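Local coordinates for protein cystatin-2 (Ornithodoros moubata, PDB 3L0R) that inhibits cysteine proteases of broad range, including mammalian cathepsins L, S, B, C and H, as a secreted salivary cystatin of a soft tick, at residues A[7-12]-A[41-46]; A[19-24]-A[36-41]; A[30-35]-A[65-70]; A[48-53]-A[91-96]. One frame throughout, in Å; residues are numbered along the deposited sequence.

Contact 1. Residues A[7-12]-A[41-46]; sequences WTRQDP and VKEVET
Glu43 OE2 is held by two nitrogens of one guanidinium group: Arg9 NE and Arg9 NH2 each lie 2.7 Å from it. Both N-H bonds are bent (138° and 137°), as a side-on grip on a single oxygen requires. The oxygen sits near the guanidinium plane, yet that plane is turned 61° from the carboxylate. NE therefore comes from above the carboxylate, while NH2 arrives almost along the C-O axis. Glu45 completes the salt-bridge network differently. Its side chain runs beside that of Arg9 and places CG over one guanidinium face; Glu45 OE2 is 3.1 Å from Arg9 NH2 but well out of plane, so this bridge rests on charge alone.

On the reverse face, Gln10 NE2 makes a weak bond of 2.8 Å to Thr46 OG1. Beneath these side chains the backbones pair: Thr8 N reaches Thr46 O at 2.7 Å, and Thr46 N returns to Thr8 O. Gln10 N donates to Val44 O, and a water links Val44 N with Gln10 O. Further along, Pro12 CB packs 4.0 Å from Val44 CG2. Glu45 O meets the Trp7 ring at its edge. This is a short N-terminal strand paired antiparallel with strand 34-48 at the sheet border, as in the cystatin fold.

Contact 2. Residues A[19-24]-A[36-41]; sequences ELAHFA and DTVVTV
The packing of the central helix against the curved sheet, the hallmark of the cystatin fold, is made here by Ala21 and His22 of helix 15-25 against Thr37, Val38 and Val41. Val38 contributes the largest share. Its CG2 points beside its own backbone N and reaches the helix, lying 3.8 Å from Ala21 CB and 3.6 Å from Ala21 O. The same methyl also approaches His22 N, so one branch covers the helix backbone as well as a side chain.

The imidazole of His22 takes the other part of Val38. CB sits 4.1 Å from the centroid of the His22 ring, only 18° off its normal, which is a CH-pi contact over the face, displaced toward the rim. Thr37 OG1 approaches the same ring from a different direction, in plane at the edge, 3.4 Å from His22 CE1. Both polar groups have their partner outside the two segments: His22 ND1 and Thr37 OG1 are each hydrogen-bonded to Tyr72 OH, which ties the imidazole and the threonine hydroxyl to the same loop residue.

The helix runs nearly antiparallel to strand 36-38, at 171°, with a closest axis approach of 7.6 Å; such closeness fits the small side chain of Ala21 at the interface. At Val39 the strand turns a corner, where Val39 and Thr40 both face Glu59 in a classic beta bulge. Beyond that bend Val41 comes back to the helix, its CG2 4.2 Å from Ala21 CB, while Leu18, one turn earlier, touches both Val38 and Val41.

Contact 3. Residues A[30-35]-A[65-70]; sequences EGREFY and CKIGEV
Tyr35 N donates to Cys65 O over 2.9 Å, nearly along the carbonyl axis, and Ile67 N donates to Glu33 O over the same 2.9 Å. These two bonds flank Phe34 and Lys66, an antiparallel non-hydrogen-bonded pair at the open end of the hairpin of strands 34-48 and 52-66. Glu33 O has a second donor in a water, which also donates to Ile67 O and so bridges the two backbones.

Another water settles the polar groups around Tyr35. It lies 2.6 Å from Tyr35 OH, accepts from Gly68 N and donates to Val70 O. Lys66 O accepts from both Glu69 N and Val70 N, folding the chain back after the strand and bringing Val70 O to the edge of the Tyr35 ring, in its plane. Over one face of that ring stands Ile67 CG1, 3.7 Å from the centroid and only 7° off the normal: a CH-pi contact centred on the ring. Cys65 CB is 3.8 Å from Tyr35 CD2.

Charged ends meet at the rim, where Lys66 NZ forms a salt bridge with Glu33 OE2 at 2.9 Å, weak as a hydrogen bond. The lysine chain is bent at its last torsion (chi4 95°), which brings NZ back beside Glu33 CG, while Lys66 CG stands over a face of Phe34. A disulfide ties Cys65, near the end of strand 52-66, to Cys77. Tyr35 N, Cys65 O, Ile67 N and Glu33 O are thus matched directly, and Ile67 O, Gly68 N and Val70 O by water, which implies that backbone bonds and bridging waters join the two segments.

Contact 4. Residues A[48-53]-A[91-96]; sequences VVAGMN and VIYHVP
Val49 CG2 presses on the edge of the Tyr93 ring, in its plane, 3.5 Å from CE1, while Asn53 OD1 lies 3.2 Å from Tyr93 CD1 at an oblique approach. With CG anti to the backbone N (chi1 -172°), the Tyr93 ring reaches across to the loop at Val49 and Ala50. Its hydroxyl is linked to that loop by a water, 2.6 Å from Tyr93 OH, which accepts from Ala50 N.

Behind these side chains the backbones form a short antiparallel ladder. Met52 and His94 are a hydrogen-bonded pair: Met52 N donates to His94 O at 3.0 Å (164°), and His94 N returns to Met52 O at 2.9 Å (161°). Asn53 and Tyr93 follow as a non-hydrogen-bonded pair, with Asn53 CA only 3.4 Å from Ile92 O. Just before the ladder, Gly51 CA approaches His94 O at 3.3 Å; in this backbone conformation a side chain would run into both the preceding carbonyl O and His94 O, which calls for glycine.

The sequence Gln47-Val48-Val49-Ala50-Gly51 matches the QxVxG motif of cystatins, the first hairpin loop, and Pro96 begins the second. In relatives these two loops, with the N-terminal segment, form the wedge that enters the active-site cleft of papain-like proteases, a role probably shared here. Ala50 is the centre of an inverse gamma turn at the tip of the first loop. Farther out, Asn53 ND2 is hydrogen-bonded to Gln47 OE1, which holds the amide against the loop's start, and Pro96 CG lies over one face of the His94 ring, toward its rim. A glycerol, probably from crystallisation, lies about 3 Å from the His94 side chain.

Contact 2 is the buried one, its centre about 4 Å from that of the chain, and it relies on methyl and CH-pi packing with no hydrogen bond across it. Contacts 1 and 4 lie at the surface and contact 3 is partly buried; all three use backbone bonds and ordered water, with salt bridges in 1 and 3. Strand 34-48 serves contacts 1, 2 and 3, whereas strand 52-66 joins 3 to 4. Contacts 3 and 4 stand on opposite sides of the chain centre, about 28 Å apart between centres. Contact 4 touches contact 1 through Trp7 and Asn53, and contact 2 through Ile92 and Ala24.

Contact 1. Residues A[7-12]-A[41-46]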
loop_
_atom_site.group_PDB
_atom_site.type_symbol
_atom_site.label_atom_id
_atom_site.label_comp_id
_atom_site.label_asym_id
_atom_site.label_seq_id
_atom_site.Cartn_x
_atom_site.Cartn_y
_atom_site.Cartn_z
ATOM N N TRP A 7 0.608 -17.577 -6.469
ATOM C CA TRP A 7 -0.147 -16.397 -6.085
ATOM C C TRP A 7 -1.640 -16.661 -6.224
ATOM O O TRP A 7 -2.077 -17.206 -7.228
ATOM C CB TRP A 7 0.280 -15.195 -6.936
ATOM C CG TRP A 7 1.674 -14.722 -6.603
ATOM C CD1 TRP A 7 2.834 -15.075 -7.240
ATOM C CD2 TRP A 7 2.059 -13.832 -5.535
ATOM N NE1 TRP A 7 3.909 -14.455 -6.647
ATOM C CE2 TRP A 7 3.468 -13.691 -5.597
ATOM C CE3 TRP A 7 1.354 -13.140 -4.538
ATOM C CZ2 TRP A 7 4.188 -12.883 -4.695
ATOM C CZ3 TRP A 7 2.062 -12.344 -3.647
ATOM C CH2 TRP A 7 3.470 -12.222 -3.730
ATOM N N THR A 8 -2.427 -16.284 -5.220
ATOM C CA THR A 8 -3.881 -16.438 -5.306
ATOM C C THR A 8 -4.571 -15.085 -5.440
ATOM O O THR A 8 -4.426 -14.212 -4.586
ATOM C CB THR A 8 -4.412 -17.241 -4.120
ATOM O OG1 THR A 8 -3.787 -18.528 -4.142
ATOM C CG2 THR A 8 -5.930 -17.416 -4.185
ATOM N N ARG A 9 -5.304 -14.899 -6.525
ATOM C CA ARG A 9 -5.987 -13.624 -6.735
ATOM C C ARG A 9 -7.188 -13.467 -5.795
ATOM O O ARG A 9 -7.988 -14.392 -5.627
ATOM C CB ARG A 9 -6.381 -13.402 -8.207
ATOM C CG ARG A 9 -6.794 -11.958 -8.471
ATOM C CD ARG A 9 -6.735 -11.589 -9.941
ATOM N NE ARG A 9 -5.383 -11.240 -10.358
ATOM C CZ ARG A 9 -4.601 -12.064 -11.051
ATOM N NH1 ARG A 9 -5.055 -13.266 -11.404
ATOM N NH2 ARG A 9 -3.369 -11.694 -11.396
ATOM N N GLN A 10 -7.272 -12.287 -5.179
ATOM C CA GLN A 10 -8.299 -11.950 -4.201
ATOM C C GLN A 10 -9.260 -10.889 -4.730
ATOM O O GLN A 10 -8.984 -10.187 -5.735
ATOM C CB GLN A 10 -7.638 -11.425 -2.923
ATOM C CG GLN A 10 -6.593 -12.365 -2.312
ATOM C CD GLN A 10 -7.180 -13.691 -1.857
ATOM O OE1 GLN A 10 -8.347 -13.761 -1.459
ATOM N NE2 GLN A 10 -6.374 -14.749 -1.907
ATOM N N ASP A 11 -10.391 -10.770 -4.044
ATOM C CA ASP A 11 -11.287 -9.636 -4.228
ATOM C C ASP A 11 -10.597 -8.382 -3.680
ATOM O O ASP A 11 -10.342 -8.292 -2.466
ATOM C CB ASP A 11 -12.608 -9.892 -3.503
ATOM C CG ASP A 11 -13.538 -8.703 -3.551
ATOM O OD1 ASP A 11 -13.189 -7.664 -4.136
ATOM O OD2 ASP A 11 -14.637 -8.812 -2.989
ATOM N N PRO A 12 -10.281 -7.412 -4.562
ATOM C CA PRO A 12 -9.421 -6.292 -4.139
ATOM C C PRO A 12 -10.153 -5.227 -3.292
ATOM O O PRO A 12 -9.507 -4.298 -2.796
ATOM C CB PRO A 12 -8.994 -5.682 -5.467
ATOM C CG PRO A 12 -10.214 -5.894 -6.344
ATOM C CD PRO A 12 -10.702 -7.272 -5.972
ATOM N N VAL A 41 -7.532 0.496 -4.796
ATOM C CA VAL A 41 -6.906 -0.827 -4.807
ATOM C C VAL A 41 -7.482 -1.573 -6.004
ATOM O O VAL A 41 -8.654 -1.959 -5.988
ATOM C CB VAL A 41 -7.175 -1.633 -3.487
ATOM C CG1 VAL A 41 -6.427 -3.004 -3.475
ATOM C CG2 VAL A 41 -6.784 -0.814 -2.260
ATOM N N LYS A 42 -6.665 -1.755 -7.040
ATOM C CA LYS A 42 -7.130 -2.326 -8.300
ATOM C C LYS A 42 -7.100 -3.848 -8.294
ATOM O O LYS A 42 -8.006 -4.509 -8.823
ATOM C CB LYS A 42 -6.302 -1.787 -9.469
ATOM C CG LYS A 42 -6.625 -0.357 -9.829
ATOM C CD LYS A 42 -5.405 0.365 -10.362
ATOM C CE LYS A 42 -5.030 -0.054 -11.786
ATOM N NZ LYS A 42 -4.686 1.121 -12.669
ATOM N N GLU A 43 -6.048 -4.401 -7.693
ATOM C CA GLU A 43 -5.804 -5.826 -7.785
ATOM C C GLU A 43 -5.020 -6.341 -6.579
ATOM O O GLU A 43 -4.151 -5.639 -6.065
ATOM C CB GLU A 43 -5.103 -6.128 -9.114
ATOM C CG GLU A 43 -4.554 -7.527 -9.212
ATOM C CD GLU A 43 -4.053 -7.888 -10.600
ATOM O OE1 GLU A 43 -3.996 -6.987 -11.502
ATOM O OE2 GLU A 43 -3.741 -9.099 -10.771
ATOM N N VAL A 44 -5.357 -7.556 -6.120
ATOM C CA VAL A 44 -4.701 -8.178 -4.952
ATOM C C VAL A 44 -4.392 -9.672 -5.169
ATOM O O VAL A 44 -5.228 -10.427 -5.646
ATOM C CB VAL A 44 -5.537 -8.008 -3.641
ATOM C CG1 VAL A 44 -4.861 -8.708 -2.450
ATOM C CG2 VAL A 44 -5.756 -6.541 -3.332
ATOM N N GLU A 45 -3.177 -10.073 -4.809
ATOM C CA GLU A 45 -2.743 -11.457 -4.886
ATOM C C GLU A 45 -1.986 -11.781 -3.617
ATOM O O GLU A 45 -1.177 -10.972 -3.133
ATOM C CB GLU A 45 -1.839 -11.702 -6.094
ATOM C CG GLU A 45 -2.552 -11.608 -7.427
ATOM C CD GLU A 45 -1.589 -11.309 -8.561
ATOM O OE1 GLU A 45 -1.219 -10.102 -8.731
ATOM O OE2 GLU A 45 -1.219 -12.281 -9.277
ATOM N N THR A 46 -2.258 -12.966 -3.074
ATOM C CA THR A 46 -1.607 -13.406 -1.839
ATOM C C THR A 46 -0.825 -14.672 -2.082
ATOM O O THR A 46 -1.159 -15.460 -2.977
ATOM C CB THR A 46 -2.625 -13.603 -0.695
ATOM O OG1 THR A 46 -3.664 -14.521 -1.104
ATOM C CG2 THR A 46 -3.241 -12.265 -0.335
HETATM O O HOH W 1 -7.413 -8.743 -7.474
HETATM O O HOH W 2 -10.916 -1.627 -4.468
#

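Contact 2. Residues A[19-24]-A[36-41]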
loop_
_atom_site.group_PDB
_atom_site.type_symbol
_atom_site.label_atom_id
_atom_site.label_comp_id
_atom_site.label_asym_id
_atom_site.label_seq_id
_atom_site.Cartn_x
_atom_site.Cartn_y
_atom_site.Cartn_z
ATOM N N GLU A 19 -6.272 -1.213 4.042
ATOM C CA GLU A 19 -5.439 -0.991 5.210
ATOM C C GLU A 19 -3.946 -1.225 4.897
ATOM O O GLU A 19 -3.079 -0.413 5.252
ATOM C CB GLU A 19 -5.915 -1.907 6.339
ATOM C CG GLU A 19 -5.531 -1.473 7.750
ATOM C CD GLU A 19 -6.439 -2.086 8.820
ATOM O OE1 GLU A 19 -6.114 -1.945 10.022
ATOM O OE2 GLU A 19 -7.479 -2.696 8.459
ATOM N N LEU A 20 -3.663 -2.330 4.217
ATOM C CA LEU A 20 -2.295 -2.695 3.865
ATOM C C LEU A 20 -1.696 -1.731 2.831
ATOM O O LEU A 20 -0.504 -1.410 2.885
ATOM C CB LEU A 20 -2.242 -4.148 3.366
ATOM C CG LEU A 20 -2.324 -5.258 4.418
ATOM C CD1 LEU A 20 -2.810 -6.541 3.767
ATOM C CD2 LEU A 20 -1.008 -5.524 5.123
ATOM N N ALA A 21 -2.538 -1.285 1.899
ATOM C CA ALA A 21 -2.151 -0.340 0.858
ATOM C C ALA A 21 -1.719 0.981 1.473
ATOM O O ALA A 21 -0.691 1.548 1.084
ATOM C CB ALA A 21 -3.272 -0.138 -0.138
ATOM N N HIS A 22 -2.465 1.449 2.460
ATOM C CA HIS A 22 -2.093 2.647 3.173
ATOM C C HIS A 22 -0.796 2.468 3.935
ATOM O O HIS A 22 0.049 3.367 3.950
ATOM C CB HIS A 22 -3.209 3.044 4.131
ATOM C CG HIS A 22 -4.324 3.798 3.473
ATOM N ND1 HIS A 22 -4.174 5.084 3.007
ATOM C CD2 HIS A 22 -5.605 3.450 3.215
ATOM C CE1 HIS A 22 -5.320 5.499 2.495
ATOM N NE2 HIS A 22 -6.205 4.526 2.612
ATOM N N PHE A 23 -0.638 1.314 4.573
ATOM C CA PHE A 23 0.584 1.003 5.302
ATOM C C PHE A 23 1.787 1.120 4.376
ATOM O O PHE A 23 2.783 1.735 4.718
ATOM C CB PHE A 23 0.534 -0.404 5.933
ATOM C CG PHE A 23 1.886 -0.915 6.347
ATOM C CD1 PHE A 23 2.495 -0.448 7.523
ATOM C CD2 PHE A 23 2.579 -1.826 5.544
ATOM C CE1 PHE A 23 3.758 -0.899 7.892
ATOM C CE2 PHE A 23 3.846 -2.272 5.900
ATOM C CZ PHE A 23 4.436 -1.816 7.078
ATOM N N ALA A 24 1.678 0.535 3.196
ATOM C CA ALA A 24 2.795 0.492 2.262
ATOM C C ALA A 24 3.078 1.871 1.659
ATOM O O ALA A 24 4.242 2.241 1.437
ATOM C CB ALA A 24 2.519 -0.530 1.164
ATOM N N ASP A 36 2.315 10.395 0.012
ATOM C CA ASP A 36 1.397 9.905 -1.009
ATOM C C ASP A 36 0.313 9.128 -0.283
ATOM O O ASP A 36 0.519 8.633 0.846
ATOM C CB ASP A 36 2.105 8.992 -2.017
ATOM C CG ASP A 36 3.077 9.736 -2.913
ATOM O OD1 ASP A 36 2.827 10.908 -3.286
ATOM O OD2 ASP A 36 4.106 9.125 -3.255
ATOM N N THR A 37 -0.843 9.011 -0.921
ATOM C CA THR A 37 -1.917 8.221 -0.343
ATOM C C THR A 37 -2.576 7.325 -1.389
ATOM O O THR A 37 -2.313 7.437 -2.591
ATOM C CB THR A 37 -2.964 9.127 0.384
ATOM O OG1 THR A 37 -3.888 8.305 1.107
ATOM C CG2 THR A 37 -3.718 10.024 -0.616
ATOM N N VAL A 38 -3.452 6.453 -0.915
ATOM C CA VAL A 38 -4.161 5.534 -1.771
ATOM C C VAL A 38 -5.461 6.141 -2.295
ATOM O O VAL A 38 -6.256 6.678 -1.531
ATOM C CB VAL A 38 -4.444 4.211 -1.039
ATOM C CG1 VAL A 38 -5.191 3.236 -1.956
ATOM C CG2 VAL A 38 -3.161 3.598 -0.573
ATOM N N VAL A 39 -5.662 6.034 -3.606
ATOM C CA VAL A 39 -6.889 6.413 -4.249
ATOM C C VAL A 39 -7.708 5.149 -4.460
ATOM O O VAL A 39 -8.901 5.121 -4.168
ATOM C CB VAL A 39 -6.612 7.107 -5.608
ATOM C CG1 VAL A 39 -7.913 7.407 -6.375
ATOM C CG2 VAL A 39 -5.846 8.396 -5.390
ATOM N N THR A 40 -7.075 4.095 -4.967
ATOM C CA THR A 40 -7.804 2.859 -5.254
ATOM C C THR A 40 -6.923 1.613 -5.186
ATOM O O THR A 40 -5.728 1.684 -5.414
ATOM C CB THR A 40 -8.637 2.961 -6.585
ATOM O OG1 THR A 40 -8.827 1.674 -7.157
ATOM C CG2 THR A 40 -7.946 3.816 -7.610
ATOM N N VAL A 41 -7.532 0.496 -4.796
ATOM C CA VAL A 41 -6.906 -0.827 -4.807
ATOM C C VAL A 41 -7.482 -1.573 -6.004
ATOM O O VAL A 41 -8.654 -1.959 -5.988
ATOM C CB VAL A 41 -7.175 -1.633 -3.487
ATOM C CG1 VAL A 41 -6.427 -3.004 -3.475
ATOM C CG2 VAL A 41 -6.784 -0.814 -2.260
#

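Contact 3. Residues A[30-35]-A[65-70]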
loop_
_atom_site.group_PDB
_atom_site.type_symbol
_atom_site.label_atom_id
_atom_site.label_comp_id
_atom_site.label_asym_id
_atom_site.label_seq_id
_atom_site.Cartn_x
_atom_site.Cartn_y
_atom_site.Cartn_z
ATOM N N GLU A 30 10.833 9.000 0.948
ATOM C CA GLU A 30 12.064 9.490 0.356
ATOM C C GLU A 30 11.777 10.512 -0.760
ATOM O O GLU A 30 10.972 10.257 -1.643
ATOM C CB GLU A 30 12.874 8.288 -0.159
ATOM C CG GLU A 30 14.273 8.594 -0.698
ATOM C CD GLU A 30 14.952 7.371 -1.350
ATOM O OE1 GLU A 30 14.440 6.228 -1.175
ATOM O OE2 GLU A 30 15.999 7.549 -2.035
ATOM N N GLY A 31 12.433 11.675 -0.681
ATOM C CA GLY A 31 12.413 12.689 -1.740
ATOM C C GLY A 31 11.067 13.332 -2.036
ATOM O O GLY A 31 10.801 13.724 -3.186
ATOM N N ARG A 32 10.223 13.437 -1.002
ATOM C CA ARG A 32 8.888 14.037 -1.106
ATOM C C ARG A 32 8.665 15.023 0.017
ATOM O O ARG A 32 9.142 14.830 1.134
ATOM C CB ARG A 32 7.795 12.997 -0.907
ATOM C CG ARG A 32 7.783 11.890 -1.833
ATOM C CD ARG A 32 7.334 10.672 -1.097
ATOM N NE ARG A 32 6.846 9.689 -2.056
ATOM C CZ ARG A 32 7.599 8.826 -2.733
ATOM N NH1 ARG A 32 8.913 8.774 -2.567
ATOM N NH2 ARG A 32 7.011 8.007 -3.583
ATOM N N GLU A 33 7.868 16.036 -0.282
ATOM C CA GLU A 33 7.378 16.974 0.714
ATOM C C GLU A 33 6.127 16.393 1.410
ATOM O O GLU A 33 5.926 16.587 2.604
ATOM C CB GLU A 33 7.069 18.292 0.006
ATOM C CG GLU A 33 6.561 19.436 0.866
ATOM C CD GLU A 33 6.277 20.682 0.044
ATOM O OE1 GLU A 33 6.066 20.562 -1.184
ATOM O OE2 GLU A 33 6.254 21.781 0.619
ATOM N N PHE A 34 5.310 15.654 0.660
ATOM C CA PHE A 34 4.031 15.152 1.167
ATOM C C PHE A 34 3.963 13.650 1.144
ATOM O O PHE A 34 4.570 13.007 0.286
ATOM C CB PHE A 34 2.863 15.692 0.334
ATOM C CG PHE A 34 2.737 17.172 0.381
ATOM C CD1 PHE A 34 1.965 17.785 1.371
ATOM C CD2 PHE A 34 3.404 17.971 -0.550
ATOM C CE1 PHE A 34 1.842 19.186 1.438
ATOM C CE2 PHE A 34 3.286 19.373 -0.504
ATOM C CZ PHE A 34 2.503 19.985 0.500
ATOM N N TYR A 35 3.197 13.091 2.072
ATOM C CA TYR A 35 2.837 11.698 1.962
ATOM C C TYR A 35 2.042 11.502 0.690
ATOM O O TYR A 35 1.202 12.345 0.325
ATOM C CB TYR A 35 1.992 11.234 3.149
ATOM C CG TYR A 35 2.736 11.131 4.460
ATOM C CD1 TYR A 35 3.577 10.049 4.726
ATOM C CD2 TYR A 35 2.569 12.101 5.451
ATOM C CE1 TYR A 35 4.267 9.944 5.971
ATOM C CE2 TYR A 35 3.242 12.012 6.677
ATOM C CZ TYR A 35 4.088 10.937 6.929
ATOM O OH TYR A 35 4.727 10.861 8.138
ATOM N N CYS A 65 -1.098 15.848 3.450
ATOM C CA CYS A 65 -0.253 15.748 4.645
ATOM C C CYS A 65 1.224 15.922 4.370
ATOM O O CYS A 65 1.823 15.144 3.644
ATOM C CB CYS A 65 -0.459 14.426 5.358
ATOM S SG CYS A 65 -2.080 14.216 6.073
ATOM N N LYS A 66 1.805 16.943 4.984
ATOM C CA LYS A 66 3.219 17.199 4.841
ATOM C C LYS A 66 4.035 16.324 5.802
ATOM O O LYS A 66 3.794 16.288 7.018
ATOM C CB LYS A 66 3.510 18.679 5.040
ATOM C CG LYS A 66 4.776 19.119 4.357
ATOM C CD LYS A 66 5.200 20.466 4.854
ATOM C CE LYS A 66 6.687 20.676 4.645
ATOM N NZ LYS A 66 6.911 21.404 3.383
ATOM N N ILE A 67 4.990 15.604 5.222
ATOM C CA ILE A 67 5.840 14.693 5.949
ATOM C C ILE A 67 6.639 15.453 7.021
ATOM O O ILE A 67 7.186 16.534 6.758
ATOM C CB ILE A 67 6.778 13.957 4.962
ATOM C CG1 ILE A 67 5.961 13.064 4.022
ATOM C CG2 ILE A 67 7.890 13.175 5.715
ATOM C CD1 ILE A 67 6.734 12.501 2.850
ATOM N N GLY A 68 6.687 14.883 8.225
ATOM C CA GLY A 68 7.428 15.481 9.333
ATOM C C GLY A 68 6.657 16.578 10.040
ATOM O O GLY A 68 7.089 17.074 11.085
ATOM N N GLU A 69 5.521 16.967 9.462
ATOM C CA GLU A 69 4.642 17.978 10.035
ATOM C C GLU A 69 3.468 17.314 10.762
ATOM O O GLU A 69 3.008 17.796 11.788
ATOM C CB GLU A 69 4.149 18.920 8.930
ATOM C CG GLU A 69 3.776 20.309 9.406
ATOM C CD GLU A 69 3.997 21.376 8.344
ATOM O OE1 GLU A 69 5.173 21.722 8.088
ATOM O OE2 GLU A 69 2.996 21.882 7.783
ATOM N N VAL A 70 2.983 16.203 10.211
ATOM C CA VAL A 70 1.891 15.433 10.830
ATOM C C VAL A 70 2.180 13.941 10.751
ATOM O O VAL A 70 3.017 13.497 9.952
ATOM C CB VAL A 70 0.481 15.709 10.184
ATOM C CG1 VAL A 70 0.012 17.142 10.456
ATOM C CG2 VAL A 70 0.473 15.386 8.686
HETATM O O HOH W 3 7.876 17.567 4.090
HETATM O O HOH W 4 5.406 12.946 9.510
#

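Contact 4. Residues A[48-53]-A[91-96]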
loop_
_atom_site.group_PDB
_atom_site.type_symbol
_atom_site.label_atom_id
_atom_site.label_comp_id
_atom_site.label_asym_id
_atom_site.label_seq_id
_atom_site.Cartn_x
_atom_site.Cartn_y
_atom_site.Cartn_z
ATOM N N VAL A 48 1.258 -17.751 0.212
ATOM C CA VAL A 48 1.592 -18.359 1.490
ATOM C C VAL A 48 3.064 -18.762 1.503
ATOM O O VAL A 48 3.476 -19.646 0.758
ATOM C CB VAL A 48 0.716 -19.624 1.756
ATOM C CG1 VAL A 48 1.090 -20.302 3.101
ATOM C CG2 VAL A 48 -0.771 -19.284 1.664
ATOM N N VAL A 49 3.834 -18.110 2.370
ATOM C CA VAL A 49 5.240 -18.446 2.628
ATOM C C VAL A 49 5.407 -18.692 4.148
ATOM O O VAL A 49 4.483 -19.209 4.789
ATOM C CB VAL A 49 6.184 -17.340 2.071
ATOM C CG1 VAL A 49 6.276 -17.421 0.534
ATOM C CG2 VAL A 49 5.715 -15.942 2.531
ATOM N N ALA A 50 6.553 -18.357 4.740
ATOM C CA ALA A 50 6.656 -18.455 6.203
ATOM C C ALA A 50 6.015 -17.211 6.807
ATOM O O ALA A 50 6.689 -16.380 7.425
ATOM C CB ALA A 50 8.105 -18.623 6.662
ATOM N N GLY A 51 4.695 -17.120 6.632
ATOM C CA GLY A 51 3.935 -15.875 6.715
ATOM C C GLY A 51 3.153 -15.721 5.413
ATOM O O GLY A 51 2.927 -16.706 4.693
ATOM N N MET A 52 2.755 -14.489 5.103
ATOM C CA MET A 52 1.964 -14.157 3.919
ATOM C C MET A 52 2.572 -13.002 3.131
ATOM O O MET A 52 2.981 -11.991 3.713
ATOM C CB MET A 52 0.546 -13.751 4.326
ATOM C CG MET A 52 -0.337 -14.898 4.799
ATOM S SD MET A 52 -0.842 -15.989 3.445
ATOM C CE MET A 52 -1.352 -14.766 2.274
ATOM N N ASN A 53 2.616 -13.162 1.808
ATOM C CA ASN A 53 2.912 -12.063 0.910
ATOM C C ASN A 53 1.630 -11.481 0.351
ATOM O O ASN A 53 0.738 -12.230 -0.064
ATOM C CB ASN A 53 3.791 -12.518 -0.243
ATOM C CG ASN A 53 5.214 -12.692 0.161
ATOM O OD1 ASN A 53 5.755 -11.906 0.950
ATOM N ND2 ASN A 53 5.850 -13.731 -0.372
ATOM N N VAL A 91 4.453 -4.987 -2.570
ATOM C CA VAL A 91 4.518 -6.290 -1.923
ATOM C C VAL A 91 4.863 -6.095 -0.451
ATOM O O VAL A 91 5.901 -5.500 -0.113
ATOM C CB VAL A 91 5.506 -7.263 -2.607
ATOM C CG1 VAL A 91 5.472 -8.635 -1.915
ATOM C CG2 VAL A 91 5.195 -7.412 -4.102
ATOM N N ILE A 92 3.944 -6.576 0.394
ATOM C CA ILE A 92 4.072 -6.604 1.850
ATOM C C ILE A 92 4.230 -8.040 2.310
ATOM O O ILE A 92 3.411 -8.909 1.975
ATOM C CB ILE A 92 2.826 -5.996 2.592
ATOM C CG1 ILE A 92 2.644 -4.528 2.249
ATOM C CG2 ILE A 92 2.948 -6.143 4.126
ATOM C CD1 ILE A 92 1.587 -4.288 1.259
ATOM N N TYR A 93 5.294 -8.245 3.084
ATOM C CA TYR A 93 5.590 -9.467 3.797
ATOM C C TYR A 93 5.110 -9.341 5.245
ATOM O O TYR A 93 5.523 -8.426 5.966
ATOM C CB TYR A 93 7.091 -9.682 3.765
ATOM C CG TYR A 93 7.543 -11.010 4.306
ATOM C CD1 TYR A 93 6.921 -12.185 3.920
ATOM C CD2 TYR A 93 8.593 -11.096 5.194
ATOM C CE1 TYR A 93 7.332 -13.411 4.405
ATOM C CE2 TYR A 93 9.004 -12.317 5.681
ATOM C CZ TYR A 93 8.365 -13.472 5.272
ATOM O OH TYR A 93 8.765 -14.701 5.741
ATOM N N HIS A 94 4.226 -10.261 5.654
ATOM C CA HIS A 94 3.614 -10.268 6.983
ATOM C C HIS A 94 3.995 -11.547 7.740
ATOM O O HIS A 94 3.783 -12.653 7.246
ATOM C CB HIS A 94 2.083 -10.162 6.859
ATOM C CG HIS A 94 1.357 -9.978 8.166
ATOM N ND1 HIS A 94 0.043 -10.364 8.347
ATOM C CD2 HIS A 94 1.746 -9.432 9.343
ATOM C CE1 HIS A 94 -0.342 -10.074 9.577
ATOM N NE2 HIS A 94 0.668 -9.497 10.199
ATOM N N VAL A 95 4.573 -11.386 8.931
ATOM C CA VAL A 95 4.810 -12.513 9.825
ATOM C C VAL A 95 3.907 -12.313 11.051
ATOM O O VAL A 95 4.319 -11.679 12.037
ATOM C CB VAL A 95 6.295 -12.611 10.223
ATOM C CG1 VAL A 95 6.551 -13.786 11.194
ATOM C CG2 VAL A 95 7.158 -12.719 8.970
ATOM N N PRO A 96 2.673 -12.852 10.999
ATOM C CA PRO A 96 1.653 -12.495 11.996
ATOM C C PRO A 96 2.058 -12.823 13.445
ATOM O O PRO A 96 1.782 -12.028 14.355
ATOM C CB PRO A 96 0.414 -13.309 11.564
ATOM C CG PRO A 96 0.658 -13.651 10.137
ATOM C CD PRO A 96 2.167 -13.826 10.027
HETATM O O HOH W 5 8.808 -16.772 4.125
#